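Local coordinates for CBS domain-containing protein (Listeria monocytogenes, PDB 6XNU), which binds the nucleotide second messenger c-di-AMP and takes part in the control of (p)ppGpp and c-di-AMP homeostasis, at residues 91-94 / 95-99; 155-158 / 159-162. All coordinates share one frame; numbering follows the deposited sequence.

How the interactions relate
Both contacts are local, formed within continuous stretches of chain, and both lie largely at the surface, on opposite sides of the chain's centre with their nearest atoms about 39 Å apart. Interaction 1 shapes the connection between helices 76-82 and 99-102, and its leucines reach inward to helix 46-56; Leu94 is buried there. Interaction 2 belongs to the far end of helix 145-161 and has no buried residue. Their chemistry differs accordingly: at 91-99 two backbone N-H groups converge on one carbonyl beside an apolar patch, whereas at 155-162 regular helical bonds end in an asparagine amide and a bridging water. Each also touches the second subunit.

Interaction 1: 91-94 / 95-99; sequences FERL and EDLKV
The carbonyl O of Arg93 takes two backbone N-H groups. Asp96 N lies 3.0 Å from Arg93 O and comes from above the carbonyl plane, 60° out of it, while Leu97 N, 3.3 Å from Arg93 O, sits almost in line with the C=O. The Leu97 side chain lies against the same oxygen, its CD1 3.5 Å from Arg93 O and 4.1 Å from Arg93 CB. Leu97 CG lies beside its own backbone N (chi1 -65°), on the side from which CD1 can reach the Arg93 carbonyl. Leu94 and Glu95, with helical backbone angles, form a turn closed by these i to i+3 and i to i+4 bonds, after which the chain runs extended through Leu97 and Lys98 to helix 99-102 of this CBS-domain protein. On the packed side Leu94 is buried against Leu46 and Leu50 of helix 46-56, and Leu97 also rests on Leu46; Ile83 touches Leu94 and Leu97. Phe91 stacks on Phe91 of the second subunit. The outer side is looser: the Arg93 guanidinium has Leu97 CD1 over one face, but Arg93 NE stays 6.1 Å from Asp96 OD1. The extended chain of exposed Glu95 leads away from 91-94, and Glu92 turns to a salt bridge with Arg88.

Interaction 2: 155-158 / 159-162; sequences IHLQ and VEEN
Asn162 folds its side-chain amide back onto the carbonyl of Gln158, one turn earlier, with ND2 2.8 Å from Gln158 O. The bond is nearly straight, 174° at the hydrogen, and the acceptor lies almost in the amide plane of Asn162. With CG beside its own backbone N (chi1 -73°), a further turn about CB-CG aims ND2 at this oxygen. The side chain of Gln158 bends at chi2, and its OE1 accepts a hydrogen bond from a water that in turn accepts one from Asn162 ND2, so Asn162 ND2 holds the backbone of Gln158 directly and the Gln158 side-chain amide through one water. The side chains of Gln158 and Glu161 cross at a slant, amide and carboxylate planes 64° apart, with Gln158 NE2 3.4 Å from Glu161 OE1. These side chains sit on the last turns of helix 145-161, whose main chain continues the usual i to i+4 pattern: Val159 N to Ile155 O, Glu160 N to His156 O and Glu161 N to Leu157 O, the last 2.8 Å long. Asn162 N then bonds Val159 O, three residues back, with only a weak bond to Gln158 O. Leu157 and Glu160 run side by side in the same direction, with the methyl Leu157 CD2 3.5 Å from Glu160 OE1. The CG methylene of Glu161 is close to the backbone too, 3.3 Å from Leu157 O, and Val159 CG2 approaches Ile155 O. Toward the start of the segment, His156 NE2 is hydrogen-bonded to Glu117 of the second subunit, and Ile155 packs on Val120 of that subunit.

Interaction 1: 91-94 / 95-99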
# COMPACT_ATOMS: atom_id res chain seq x y z
N PHE A 91 19.16 9.59 -7.97
CA PHE A 91 18.69 10.17 -6.71
C PHE A 91 19.04 11.64 -6.57
O PHE A 91 18.37 12.36 -5.83
CB PHE A 91 19.26 9.39 -5.53
CG PHE A 91 18.87 7.94 -5.50
CD1 PHE A 91 17.56 7.57 -5.23
CD2 PHE A 91 19.80 6.94 -5.75
CE1 PHE A 91 17.19 6.23 -5.21
CE2 PHE A 91 19.44 5.61 -5.73
CZ PHE A 91 18.14 5.25 -5.46
N GLU A 92 20.08 12.11 -7.27
CA GLU A 92 20.45 13.52 -7.20
C GLU A 92 19.33 14.42 -7.71
O GLU A 92 19.20 15.57 -7.27
CB GLU A 92 21.74 13.77 -7.98
CG GLU A 92 21.59 13.69 -9.50
CD GLU A 92 21.86 12.30 -10.06
OE1 GLU A 92 21.78 12.13 -11.29
OE2 GLU A 92 22.14 11.37 -9.26
N ARG A 93 18.49 13.92 -8.63
CA ARG A 93 17.43 14.72 -9.22
C ARG A 93 16.24 14.94 -8.28
O ARG A 93 15.38 15.76 -8.60
CB ARG A 93 16.94 14.07 -10.51
CG ARG A 93 17.98 14.06 -11.63
CD ARG A 93 17.36 13.58 -12.92
NE ARG A 93 16.55 14.61 -13.57
CZ ARG A 93 15.42 14.36 -14.22
NH1 ARG A 93 14.74 15.35 -14.79
NH2 ARG A 93 14.96 13.12 -14.30
N LEU A 94 16.16 14.21 -7.16
CA LEU A 94 15.02 14.36 -6.26
C LEU A 94 14.93 15.78 -5.72
O LEU A 94 13.83 16.31 -5.53
CB LEU A 94 15.12 13.37 -5.11
CG LEU A 94 15.08 11.90 -5.52
CD1 LEU A 94 15.52 11.03 -4.37
CD2 LEU A 94 13.67 11.55 -5.95
N GLU A 95 16.08 16.41 -5.49
CA GLU A 95 16.13 17.78 -5.00
C GLU A 95 15.43 18.75 -5.94
O GLU A 95 14.87 19.76 -5.49
CB GLU A 95 17.59 18.18 -4.82
CG GLU A 95 17.84 19.49 -4.09
CD GLU A 95 19.33 19.73 -3.90
OE1 GLU A 95 20.05 18.75 -3.59
OE2 GLU A 95 19.79 20.88 -4.08
N ASP A 96 15.43 18.46 -7.24
CA ASP A 96 15.02 19.44 -8.23
C ASP A 96 13.59 19.26 -8.73
O ASP A 96 12.99 20.24 -9.20
CB ASP A 96 15.97 19.41 -9.44
CG ASP A 96 17.42 19.66 -9.06
OD1 ASP A 96 18.30 18.95 -9.58
OD2 ASP A 96 17.68 20.58 -8.25
N LEU A 97 13.03 18.06 -8.65
CA LEU A 97 11.68 17.81 -9.13
C LEU A 97 10.68 18.12 -8.02
O LEU A 97 11.00 18.01 -6.83
CB LEU A 97 11.53 16.36 -9.58
CG LEU A 97 12.36 15.94 -10.80
CD1 LEU A 97 12.84 14.50 -10.67
CD2 LEU A 97 11.53 16.12 -12.06
N LYS A 98 9.49 18.54 -8.42
CA LYS A 98 8.41 18.93 -7.52
C LYS A 98 7.34 17.84 -7.49
O LYS A 98 7.16 17.10 -8.45
CB LYS A 98 7.75 20.24 -7.95
CG LYS A 98 8.71 21.41 -8.12
CD LYS A 98 9.61 21.53 -6.93
CE LYS A 98 10.08 22.96 -6.73
NZ LYS A 98 10.87 23.05 -5.48
N VAL A 99 6.60 17.78 -6.37
CA VAL A 99 5.59 16.73 -6.23
C VAL A 99 4.56 16.82 -7.35
O VAL A 99 4.08 15.79 -7.85
CB VAL A 99 4.93 16.79 -4.84
CG1 VAL A 99 5.91 16.34 -3.76
CG2 VAL A 99 4.37 18.18 -4.55

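Interaction 2: 155-158 / 159-162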
# COMPACT_ATOMS: atom_id res chain seq x y z
N ILE A 155 -20.13 -12.54 8.85
CA ILE A 155 -19.78 -13.96 8.92
C ILE A 155 -20.02 -14.50 10.32
O ILE A 155 -20.51 -15.63 10.49
CB ILE A 155 -18.31 -14.15 8.47
CG1 ILE A 155 -18.22 -14.08 6.95
CG2 ILE A 155 -17.73 -15.47 9.01
CD1 ILE A 155 -16.81 -13.89 6.44
N HIS A 156 -19.68 -13.72 11.35
CA HIS A 156 -19.85 -14.18 12.72
C HIS A 156 -21.33 -14.22 13.12
O HIS A 156 -21.75 -15.10 13.87
CB HIS A 156 -19.06 -13.29 13.68
CG HIS A 156 -17.57 -13.40 13.49
ND1 HIS A 156 -16.70 -12.37 13.75
CD2 HIS A 156 -16.82 -14.44 13.06
CE1 HIS A 156 -15.46 -12.77 13.48
NE2 HIS A 156 -15.51 -14.03 13.07
N LEU A 157 -22.12 -13.28 12.61
CA LEU A 157 -23.56 -13.33 12.86
C LEU A 157 -24.17 -14.58 12.24
O LEU A 157 -25.09 -15.18 12.82
CB LEU A 157 -24.22 -12.07 12.31
CG LEU A 157 -23.86 -10.80 13.08
CD1 LEU A 157 -24.44 -9.58 12.39
CD2 LEU A 157 -24.31 -10.88 14.54
N GLN A 158 -23.68 -14.98 11.06
CA GLN A 158 -24.19 -16.21 10.44
C GLN A 158 -23.87 -17.43 11.29
O GLN A 158 -24.70 -18.33 11.43
CB GLN A 158 -23.60 -16.38 9.04
CG GLN A 158 -24.05 -15.32 8.04
CD GLN A 158 -25.55 -15.28 7.88
OE1 GLN A 158 -26.13 -16.15 7.24
NE2 GLN A 158 -26.19 -14.28 8.47
N VAL A 159 -22.66 -17.47 11.86
CA VAL A 159 -22.33 -18.54 12.80
C VAL A 159 -23.30 -18.52 13.97
O VAL A 159 -23.83 -19.57 14.36
CB VAL A 159 -20.86 -18.40 13.25
CG1 VAL A 159 -20.55 -19.31 14.42
CG2 VAL A 159 -19.92 -18.67 12.07
N GLU A 160 -23.57 -17.34 14.53
CA GLU A 160 -24.50 -17.24 15.65
C GLU A 160 -25.90 -17.72 15.28
O GLU A 160 -26.55 -18.43 16.05
CB GLU A 160 -24.57 -15.79 16.16
CG GLU A 160 -25.66 -15.54 17.20
CD GLU A 160 -25.76 -14.07 17.61
OE1 GLU A 160 -25.10 -13.22 16.97
OE2 GLU A 160 -26.50 -13.77 18.57
N GLU A 161 -26.38 -17.33 14.10
CA GLU A 161 -27.74 -17.68 13.69
C GLU A 161 -27.89 -19.16 13.43
O GLU A 161 -29.02 -19.67 13.43
CB GLU A 161 -28.14 -16.88 12.45
CG GLU A 161 -28.35 -15.40 12.73
CD GLU A 161 -28.89 -14.65 11.52
OE1 GLU A 161 -28.79 -15.17 10.39
OE2 GLU A 161 -29.42 -13.53 11.71
N ASN A 162 -26.80 -19.87 13.21
CA ASN A 162 -26.84 -21.28 12.92
C ASN A 162 -26.30 -22.10 14.08
O ASN A 162 -26.20 -23.32 13.97
CB ASN A 162 -26.06 -21.59 11.63
CG ASN A 162 -26.79 -21.12 10.39
OD1 ASN A 162 -27.54 -21.88 9.77
ND2 ASN A 162 -26.58 -19.86 10.01
O HOH W 1 -27.80 -18.34 7.84